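Local structure of putative MCP-type signal transduction protein (Campylobacter jejuni subsp. jejuni serotype O:2, 4WY9) at residues A[96-107]-A[120-129]; A[246-255]-A[265-273]. The protein is a chemoreceptor whose periplasmic tandem-PAS sensory domain probably senses chemical signals, perhaps indirectly, to steer chemotaxis. One frame throughout, in Å; residues are numbered along the deposited sequence. Where two conformers were deposited one is given.

Overall arrangement
Contact 1 (96-107 with 120-129) and contact 2 (246-255 with 265-273) come one after the other along the chain and lie on opposite sides of its centre. Their own centres are 39 Å apart and their nearest atoms about 22 Å, so they do not touch. Each joins elements of an antiparallel beta hairpin, but of a different sheet: contact 1 belongs to the seven-strand sheet of the first PDC sensor domain, contact 2 to the five-strand sheet formed later in the chain, as expected of a tandem-PAS receptor. The long helix 8-51 runs past both modules and packs directly on the contact 2 strand 265-273.

Contact 1: residues A[96-107]-A[120-129]; sequences FFNTQSGKFVML and KAIQASDEIA
Thr99 and Asp126 anchor one end of this contact, where a type I turn from Thr99 to Gly102 faces the short, weakly bonded helix about 126-129. The Thr99 hydroxyl donates to Asp126 OD1 (OG1 to OD1 2.6 Å), meeting it from above the carboxylate plane. With chi1 at 73°, OG1 sits between the backbone N and the carbonyl carbon, where it also accepts from Lys103 N. The other carboxylate oxygen, Asp126 OD2, takes a weak bond from Ser101 N (3.1 Å). One water accepts from both Gln100 N and Asp126 N; another accepts from Lys103 NZ and donates weakly to Asp126 OD1, linking two opposite charges whose atoms do not meet. Ser125 is the N-cap, its OG accepting from Glu127 N.

Toward the hairpin, Phe96 O accepts from Ala124 N (2.9 Å), and Leu107 O from Ile122 N (2.9 Å). A water between these two bonds accepts from Leu107 N and has Ile122 O and Phe96 O within reach. Gln123 folds back at chi2 (63°), so that NE2 donates to the carbonyl O of the next residue, Ala124; NE2 also bonds Lys95 O. Gln123 OE1 approaches Phe96 CD1, the ring and amide planes nearly perpendicular, while Gln123 N lies over one face of the ring.

Leu107 CD2 meets Ile122 CD1 (3.7 Å), and Val105 packs on Ala124 and Ile128. The hairpin 104-110/119-122 edges the sheet of the first PDC sensor domain: strand 104-110 pairs with strand 78-83, whose Tyr82 and Tyr80 touch Val105 and Ile128, while Met106 packs on helix 59-70.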
loop_
_atom_site.group_PDB
_atom_site.type_symbol
_atom_site.label_atom_id
_atom_site.label_comp_id
_atom_site.label_asym_id
_atom_site.label_seq_id
_atom_site.Cartn_x
_atom_site.Cartn_y
_atom_site.Cartn_z
ATOM N N PHE A 96 12.641 -13.624 -17.767
ATOM C CA PHE A 96 11.983 -13.027 -16.596
ATOM C C PHE A 96 11.221 -11.775 -16.944
ATOM O O PHE A 96 10.327 -11.380 -16.218
ATOM C CB PHE A 96 13.012 -12.685 -15.506
ATOM C CG PHE A 96 13.516 -13.857 -14.713
ATOM C CD1 PHE A 96 13.133 -15.164 -14.988
ATOM C CD2 PHE A 96 14.359 -13.651 -13.678
ATOM C CE1 PHE A 96 13.587 -16.206 -14.240
ATOM C CE2 PHE A 96 14.857 -14.735 -12.925
ATOM C CZ PHE A 96 14.450 -16.013 -13.220
ATOM N N PHE A 97 11.601 -11.116 -18.042
ATOM C CA PHE A 97 10.955 -9.862 -18.434
ATOM C C PHE A 97 9.660 -10.077 -19.208
ATOM O O PHE A 97 9.008 -9.107 -19.587
ATOM C CB PHE A 97 11.889 -9.008 -19.276
ATOM C CG PHE A 97 13.145 -8.550 -18.588
ATOM C CD1 PHE A 97 13.242 -8.514 -17.197
ATOM C CD2 PHE A 97 14.227 -8.123 -19.328
ATOM C CE1 PHE A 97 14.385 -8.072 -16.591
ATOM C CE2 PHE A 97 15.378 -7.668 -18.745
ATOM C CZ PHE A 97 15.478 -7.650 -17.355
ATOM N N ASN A 98 9.302 -11.329 -19.488
ATOM C CA ASN A 98 8.154 -11.610 -20.316
ATOM C C ASN A 98 7.049 -12.301 -19.512
ATOM O O ASN A 98 7.309 -13.334 -18.908
ATOM C CB ASN A 98 8.535 -12.521 -21.489
ATOM C CG ASN A 98 9.467 -11.839 -22.441
ATOM O OD1 ASN A 98 9.003 -11.303 -23.494
ATOM N ND2 ASN A 98 10.694 -11.879 -22.161
ATOM N N THR A 99 5.859 -11.715 -19.531
ATOM C CA THR A 99 4.724 -12.342 -18.890
ATOM C C THR A 99 4.210 -13.484 -19.762
ATOM O O THR A 99 4.651 -13.650 -20.901
ATOM C CB THR A 99 3.598 -11.349 -18.611
ATOM O OG1 THR A 99 2.952 -11.024 -19.865
ATOM C CG2 THR A 99 4.107 -10.093 -17.928
ATOM N N GLN A 100 3.237 -14.206 -19.262
ATOM C CA GLN A 100 2.674 -15.329 -20.008
ATOM C C GLN A 100 2.037 -14.869 -21.320
ATOM O O GLN A 100 1.986 -15.624 -22.279
ATOM C CB GLN A 100 1.644 -16.089 -19.181
ATOM C CG GLN A 100 2.249 -16.785 -17.995
ATOM C CD GLN A 100 2.547 -18.242 -18.279
ATOM O OE1 GLN A 100 1.867 -18.934 -19.090
ATOM N NE2 GLN A 100 3.547 -18.759 -17.591
ATOM N N SER A 101 1.541 -13.631 -21.365
ATOM C CA SER A 101 0.923 -13.093 -22.571
ATOM C C SER A 101 1.899 -12.222 -23.357
ATOM O O SER A 101 1.486 -11.501 -24.280
ATOM C CB SER A 101 -0.339 -12.308 -22.254
ATOM O OG SER A 101 -0.050 -11.122 -21.555
ATOM N N GLY A 102 3.184 -12.298 -23.034
ATOM C CA GLY A 102 4.205 -11.607 -23.815
ATOM C C GLY A 102 4.320 -10.132 -23.543
ATOM O O GLY A 102 4.957 -9.386 -24.294
ATOM N N LYS A 103 3.741 -9.674 -22.437
ATOM C CA LYS A 103 3.957 -8.303 -22.023
ATOM C C LYS A 103 5.332 -8.141 -21.394
ATOM O O LYS A 103 5.895 -9.086 -20.853
ATOM C CB LYS A 103 2.876 -7.847 -21.044
ATOM C CG LYS A 103 1.533 -7.722 -21.746
ATOM C CD LYS A 103 0.486 -7.147 -20.896
ATOM C CE LYS A 103 -0.747 -6.894 -21.773
ATOM N NZ LYS A 103 -1.374 -8.146 -22.153
ATOM N N PHE A 104 5.863 -6.932 -21.474
ATOM C CA PHE A 104 7.193 -6.644 -20.975
ATOM C C PHE A 104 7.124 -6.005 -19.595
ATOM O O PHE A 104 6.678 -4.868 -19.436
ATOM C CB PHE A 104 7.968 -5.736 -21.926
ATOM C CG PHE A 104 9.375 -5.485 -21.464
ATOM C CD1 PHE A 104 10.383 -6.412 -21.738
ATOM C CD2 PHE A 104 9.696 -4.363 -20.719
ATOM C CE1 PHE A 104 11.654 -6.217 -21.285
ATOM C CE2 PHE A 104 10.982 -4.155 -20.283
ATOM C CZ PHE A 104 11.959 -5.080 -20.564
ATOM N N VAL A 105 7.568 -6.750 -18.582
ATOM C CA VAL A 105 7.564 -6.295 -17.202
ATOM C C VAL A 105 8.894 -6.681 -16.558
ATOM O O VAL A 105 9.248 -7.861 -16.508
ATOM C CB VAL A 105 6.379 -6.869 -16.382
ATOM C CG1 VAL A 105 6.507 -6.415 -14.933
ATOM C CG2 VAL A 105 5.043 -6.495 -16.980
ATOM N N MET A 106 9.648 -5.689 -16.107
ATOM C CA MET A 106 10.833 -5.910 -15.307
ATOM C C MET A 106 10.419 -5.876 -13.854
ATOM O O MET A 106 10.089 -4.799 -13.343
ATOM C CB MET A 106 11.882 -4.854 -15.580
ATOM C CG MET A 106 12.265 -4.760 -17.062
ATOM S SD MET A 106 13.259 -3.297 -17.492
ATOM C CE MET A 106 14.834 -3.794 -16.918
ATOM N N LEU A 107 10.410 -7.033 -13.192
ATOM C CA LEU A 107 9.939 -7.173 -11.834
ATOM C C LEU A 107 11.100 -7.554 -10.936
ATOM O O LEU A 107 11.802 -8.534 -11.223
ATOM C CB LEU A 107 8.835 -8.229 -11.751
ATOM C CG LEU A 107 8.226 -8.548 -10.377
ATOM C CD1 LEU A 107 7.551 -7.321 -9.761
ATOM C CD2 LEU A 107 7.260 -9.704 -10.483
ATOM N N LYS A 120 16.805 -8.176 -7.017
ATOM C CA LYS A 120 17.087 -9.076 -8.127
ATOM C C LYS A 120 15.850 -9.282 -8.957
ATOM O O LYS A 120 14.726 -9.240 -8.446
ATOM C CB LYS A 120 17.549 -10.454 -7.615
ATOM C CG LYS A 120 16.562 -11.068 -6.626
ATOM C CD LYS A 120 16.672 -12.601 -6.616
ATOM C CE LYS A 120 15.907 -13.219 -5.454
ATOM N NZ LYS A 120 14.668 -12.471 -5.138
ATOM N N ALA A 121 16.051 -9.477 -10.256
ATOM C CA ALA A 121 14.926 -9.734 -11.157
ATOM C C ALA A 121 14.332 -11.109 -10.841
ATOM O O ALA A 121 15.051 -12.078 -10.583
ATOM C CB ALA A 121 15.352 -9.671 -12.605
ATOM N N ILE A 122 13.000 -11.164 -10.861
ATOM C CA ILE A 122 12.274 -12.419 -10.753
ATOM C C ILE A 122 11.301 -12.517 -11.892
ATOM O O ILE A 122 11.082 -11.538 -12.620
ATOM C CB ILE A 122 11.503 -12.507 -9.414
ATOM C CG1 ILE A 122 10.479 -11.363 -9.280
ATOM C CG2 ILE A 122 12.467 -12.505 -8.234
ATOM C CD1 ILE A 122 9.437 -11.588 -8.209
ATOM N N GLN A 123 10.715 -13.694 -12.074
ATOM C CA GLN A 123 9.820 -13.899 -13.201
ATOM C C GLN A 123 8.625 -12.959 -13.130
ATOM O O GLN A 123 7.878 -12.983 -12.152
ATOM C CB GLN A 123 9.347 -15.342 -13.278
ATOM C CG GLN A 123 8.404 -15.620 -14.433
ATOM C CD GLN A 123 9.058 -15.401 -15.763
ATOM O OE1 GLN A 123 10.046 -16.058 -16.089
ATOM N NE2 GLN A 123 8.508 -14.500 -16.533
ATOM N N ALA A 124 8.434 -12.143 -14.179
ATOM C CA ALA A 124 7.283 -11.257 -14.259
ATOM C C ALA A 124 6.006 -11.968 -14.593
ATOM O O ALA A 124 6.017 -13.025 -15.222
ATOM C CB ALA A 124 7.510 -10.170 -15.233
ATOM N N SER A 125 4.894 -11.379 -14.192
ATOM C CA SER A 125 3.610 -11.964 -14.349
ATOM C C SER A 125 2.605 -10.959 -14.817
ATOM O O SER A 125 2.749 -9.762 -14.565
ATOM C CB SER A 125 3.135 -12.520 -12.953
ATOM O OG SER A 125 1.821 -12.511 -12.807
ATOM N N ASP A 126 1.566 -11.421 -15.505
ATOM C CA ASP A 126 0.484 -10.538 -15.924
ATOM C C ASP A 126 -0.280 -9.949 -14.756
ATOM O O ASP A 126 -1.048 -8.987 -14.932
ATOM C CB ASP A 126 -0.459 -11.289 -16.879
ATOM C CG ASP A 126 0.137 -11.365 -18.280
ATOM O OD1 ASP A 126 0.642 -10.345 -18.761
ATOM O OD2 ASP A 126 0.106 -12.442 -18.896
ATOM N N GLU A 127 -0.101 -10.488 -13.555
ATOM C CA GLU A 127 -0.710 -9.895 -12.365
ATOM C C GLU A 127 -0.295 -8.430 -12.251
ATOM O O GLU A 127 -1.060 -7.581 -11.807
ATOM C CB GLU A 127 -0.297 -10.653 -11.128
ATOM C CG GLU A 127 -0.931 -10.197 -9.853
ATOM C CD GLU A 127 -0.894 -11.261 -8.756
ATOM O OE1 GLU A 127 -0.020 -11.180 -7.944
ATOM O OE2 GLU A 127 -1.684 -12.203 -8.816
ATOM N N ILE A 128 0.935 -8.104 -12.683
ATOM C CA ILE A 128 1.406 -6.735 -12.627
ATOM C C ILE A 128 0.694 -5.864 -13.675
ATOM O O ILE A 128 0.192 -4.781 -13.372
ATOM C CB ILE A 128 2.928 -6.654 -12.821
ATOM C CG1 ILE A 128 3.670 -7.398 -11.711
ATOM C CG2 ILE A 128 3.386 -5.184 -12.890
ATOM C CD1 ILE A 128 3.410 -6.869 -10.331
ATOM N N ALA A 129 0.651 -6.342 -14.906
ATOM C CA ALA A 129 0.056 -5.590 -15.981
ATOM C C ALA A 129 -1.420 -5.340 -15.771
ATOM O O ALA A 129 -1.961 -4.342 -16.227
ATOM C CB ALA A 129 0.301 -6.271 -17.324
HETATM O O HOH W 1 11.366 -9.426 -14.354
HETATM O O HOH W 2 1.976 -14.091 -16.629
HETATM O O HOH W 3 -1.661 -8.872 -19.434
#

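Contact 2: residues A[246-255]-A[265-273]; sequences AISEGKNGVF and SYAAINSFK
Backbone pairing joins Gly253 and Phe255 to Ile269 and Ala267 in an antiparallel hairpin. Gly253 and Ile269 exchange two hydrogen bonds, as do Phe255 and Ala267, the shortest being Phe255 N to Ala267 O (2.7 Å). Between them Val254 faces Ala268 as a non-hydrogen-bonded pair. Strand 253-258 is outermost in the five-strand antiparallel sheet, and 264-274 pairs on its other side with 277-286, consistent with a second PAS-like module.

Polar side chains extend the pairing. Asn252 OD1 accepts from Ser271 N (2.8 Å), and its amide stacks alongside that of Asn270, the planes 26° apart. A water accepts from Asn252 ND2 near Asn270 OD1. Ser271 OG, beside its backbone N (chi1 -66°), donates to Lys251 O (2.7 Å) from above the carbonyl plane; a second water donates to this hydroxyl and Ile247 O.

The main apolar contacts lie on the face of Phe255 and Ile269. Ile269 CD1 meets Ile247 CG1 at 3.7 Å, the side chains crossing at about a right angle, and Ile269 CG1 borders the Phe255 ring edge.

Gly250, with positive phi, follows the helix in a Schellman motif. The chemistry implies a double attachment: Ile269 holds helix 241-249 through carbon, Ser271 and Asn252 tie the loop through polar bonds.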
loop_
_atom_site.group_PDB
_atom_site.type_symbol
_atom_site.label_atom_id
_atom_site.label_comp_id
_atom_site.label_asym_id
_atom_site.label_seq_id
_atom_site.Cartn_x
_atom_site.Cartn_y
_atom_site.Cartn_z
ATOM N N ALA A 246 -16.780 8.518 10.608
ATOM C CA ALA A 246 -15.505 9.213 10.762
ATOM C C ALA A 246 -14.474 8.745 9.758
ATOM O O ALA A 246 -13.742 9.539 9.167
ATOM C CB ALA A 246 -14.962 9.039 12.196
ATOM N N ILE A 247 -14.415 7.424 9.566
ATOM C CA ILE A 247 -13.501 6.859 8.583
ATOM C C ILE A 247 -13.838 7.352 7.205
ATOM O O ILE A 247 -12.959 7.788 6.471
ATOM C CB ILE A 247 -13.502 5.319 8.641
ATOM C CG1 ILE A 247 -12.932 4.822 9.961
ATOM C CG2 ILE A 247 -12.726 4.736 7.481
ATOM C CD1 ILE A 247 -13.231 3.356 10.280
ATOM N N SER A 248 -15.127 7.295 6.848
ATOM C CA SER A 248 -15.566 7.660 5.504
ATOM C C SER A 248 -15.241 9.118 5.194
ATOM O O SER A 248 -14.951 9.484 4.043
ATOM C CB SER A 248 -17.080 7.395 5.362
ATOM O OG SER A 248 -17.378 6.018 5.551
ATOM N N GLU A 249 -15.279 9.948 6.223
ATOM C CA GLU A 249 -15.050 11.371 6.092
ATOM C C GLU A 249 -13.608 11.806 6.315
ATOM O O GLU A 249 -13.279 12.987 6.166
ATOM C CB GLU A 249 -15.976 12.098 7.048
ATOM C CG GLU A 249 -17.448 11.926 6.707
ATOM C CD GLU A 249 -18.373 12.394 7.807
ATOM O OE1 GLU A 249 -17.897 12.863 8.838
ATOM O OE2 GLU A 249 -19.596 12.231 7.663
ATOM N N GLY A 250 -12.736 10.855 6.625
ATOM C CA GLY A 250 -11.345 11.174 6.819
ATOM C C GLY A 250 -11.069 11.986 8.068
ATOM O O GLY A 250 -10.161 12.817 8.095
ATOM N N LYS A 251 -11.856 11.756 9.120
ATOM C CA LYS A 251 -11.731 12.487 10.354
ATOM C C LYS A 251 -11.066 11.710 11.454
ATOM O O LYS A 251 -10.891 10.498 11.353
ATOM C CB LYS A 251 -13.069 13.003 10.776
ATOM C CG LYS A 251 -13.637 14.031 9.790
ATOM C CD LYS A 251 -15.035 14.374 10.167
ATOM C CE LYS A 251 -15.581 15.595 9.412
ATOM N NZ LYS A 251 -16.691 16.111 10.248
ATOM N N ASN A 252 -10.711 12.413 12.539
ATOM C CA ASN A 252 -10.179 11.772 13.732
ATOM C C ASN A 252 -11.211 11.804 14.823
ATOM O O ASN A 252 -12.067 12.687 14.851
ATOM C CB ASN A 252 -8.895 12.447 14.245
ATOM C CG ASN A 252 -7.783 12.518 13.204
ATOM O OD1 ASN A 252 -7.771 11.781 12.234
ATOM N ND2 ASN A 252 -6.842 13.423 13.409
ATOM N N GLY A 253 -11.134 10.879 15.768
ATOM C CA GLY A 253 -12.001 10.961 16.943
ATOM C C GLY A 253 -11.973 9.695 17.742
ATOM O O GLY A 253 -11.340 8.713 17.355
ATOM N N VAL A 254 -12.634 9.689 18.888
ATOM C CA VAL A 254 -12.782 8.519 19.728
ATOM C C VAL A 254 -14.243 8.289 20.039
ATOM O O VAL A 254 -14.944 9.196 20.492
ATOM C CB VAL A 254 -11.969 8.631 21.057
ATOM C CG1 VAL A 254 -11.939 7.218 21.706
ATOM C CG2 VAL A 254 -10.561 9.092 20.794
ATOM N N PHE A 255 -14.686 7.065 19.829
ATOM C CA PHE A 255 -16.077 6.717 19.797
ATOM C C PHE A 255 -16.402 5.502 20.639
ATOM O O PHE A 255 -15.554 4.640 20.849
ATOM C CB PHE A 255 -16.506 6.433 18.330
ATOM C CG PHE A 255 -16.161 7.522 17.393
ATOM C CD1 PHE A 255 -16.927 8.645 17.302
ATOM C CD2 PHE A 255 -15.007 7.443 16.632
ATOM C CE1 PHE A 255 -16.597 9.685 16.462
ATOM C CE2 PHE A 255 -14.657 8.473 15.772
ATOM C CZ PHE A 255 -15.457 9.589 15.682
ATOM N N SER A 265 -16.823 -1.448 23.023
ATOM C CA SER A 265 -15.485 -0.916 23.097
ATOM C C SER A 265 -15.432 0.602 23.044
ATOM O O SER A 265 -16.401 1.256 22.636
ATOM C CB SER A 265 -14.621 -1.471 21.946
ATOM O OG SER A 265 -14.686 -2.902 21.876
ATOM N N TYR A 266 -14.278 1.149 23.428
ATOM C CA TYR A 266 -13.860 2.462 22.980
ATOM C C TYR A 266 -13.029 2.263 21.722
ATOM O O TYR A 266 -12.242 1.317 21.638
ATOM C CB TYR A 266 -13.051 3.197 24.046
ATOM C CG TYR A 266 -13.829 3.430 25.324
ATOM C CD1 TYR A 266 -14.874 4.320 25.353
ATOM C CD2 TYR A 266 -13.485 2.773 26.500
ATOM C CE1 TYR A 266 -15.616 4.532 26.516
ATOM C CE2 TYR A 266 -14.200 2.979 27.649
ATOM C CZ TYR A 266 -15.258 3.868 27.667
ATOM O OH TYR A 266 -15.962 4.062 28.829
ATOM N N ALA A 267 -13.180 3.144 20.742
ATOM C CA ALA A 267 -12.411 3.055 19.493
ATOM C C ALA A 267 -11.896 4.404 19.107
ATOM O O ALA A 267 -12.675 5.362 19.063
ATOM C CB ALA A 267 -13.246 2.487 18.364
ATOM N N ALA A 268 -10.624 4.487 18.748
ATOM C CA ALA A 268 -10.081 5.696 18.196
ATOM C C ALA A 268 -9.778 5.523 16.723
ATOM O O ALA A 268 -9.356 4.436 16.285
ATOM C CB ALA A 268 -8.835 6.126 18.922
ATOM N N ILE A 269 -9.966 6.598 15.973
ATOM C CA ILE A 269 -9.632 6.676 14.558
ATOM C C ILE A 269 -8.641 7.793 14.364
ATOM O O ILE A 269 -8.847 8.894 14.874
ATOM C CB ILE A 269 -10.878 6.954 13.658
ATOM C CG1 ILE A 269 -11.894 5.836 13.812
ATOM C CG2 ILE A 269 -10.531 7.169 12.204
ATOM C CD1 ILE A 269 -11.424 4.579 13.341
ATOM N N ASN A 270 -7.584 7.531 13.600
ATOM C CA ASN A 270 -6.741 8.599 13.102
ATOM C C ASN A 270 -6.654 8.426 11.589
ATOM O O ASN A 270 -6.159 7.395 11.097
ATOM C CB ASN A 270 -5.356 8.599 13.750
ATOM C CG ASN A 270 -4.560 9.803 13.383
ATOM O OD1 ASN A 270 -4.127 9.945 12.243
ATOM N ND2 ASN A 270 -4.396 10.725 14.318
ATOM N N SER A 271 -7.190 9.386 10.873
ATOM C CA SER A 271 -7.265 9.390 9.439
ATOM C C SER A 271 -6.146 10.180 8.832
ATOM O O SER A 271 -5.789 11.253 9.321
ATOM C CB SER A 271 -8.616 9.947 8.971
ATOM O OG SER A 271 -9.670 9.103 9.337
ATOM N N PHE A 272 -5.606 9.696 7.706
ATOM C CA PHE A 272 -4.549 10.383 7.011
ATOM C C PHE A 272 -4.654 10.200 5.499
ATOM O O PHE A 272 -5.204 9.211 5.030
ATOM C CB PHE A 272 -3.173 9.968 7.517
ATOM C CG PHE A 272 -2.881 8.483 7.373
ATOM C CD1 PHE A 272 -3.303 7.560 8.338
ATOM C CD2 PHE A 272 -2.129 8.005 6.314
ATOM C CE1 PHE A 272 -3.021 6.224 8.198
ATOM C CE2 PHE A 272 -1.828 6.649 6.202
ATOM C CZ PHE A 272 -2.260 5.767 7.176
ATOM N N LYS A 273 -4.117 11.157 4.767
ATOM C CA LYS A 273 -4.128 11.110 3.337
ATOM C C LYS A 273 -2.758 10.773 2.834
ATOM O O LYS A 273 -1.755 11.177 3.410
ATOM C CB LYS A 273 -4.597 12.430 2.722
ATOM C CG LYS A 273 -6.081 12.749 2.942
ATOM C CD LYS A 273 -6.376 14.147 2.481
ATOM C CE LYS A 273 -7.341 14.851 3.447
ATOM N NZ LYS A 273 -7.498 16.294 3.181
HETATM O O HOH W 4 -10.359 7.846 6.982
HETATM O O HOH W 5 -4.865 12.825 11.296
#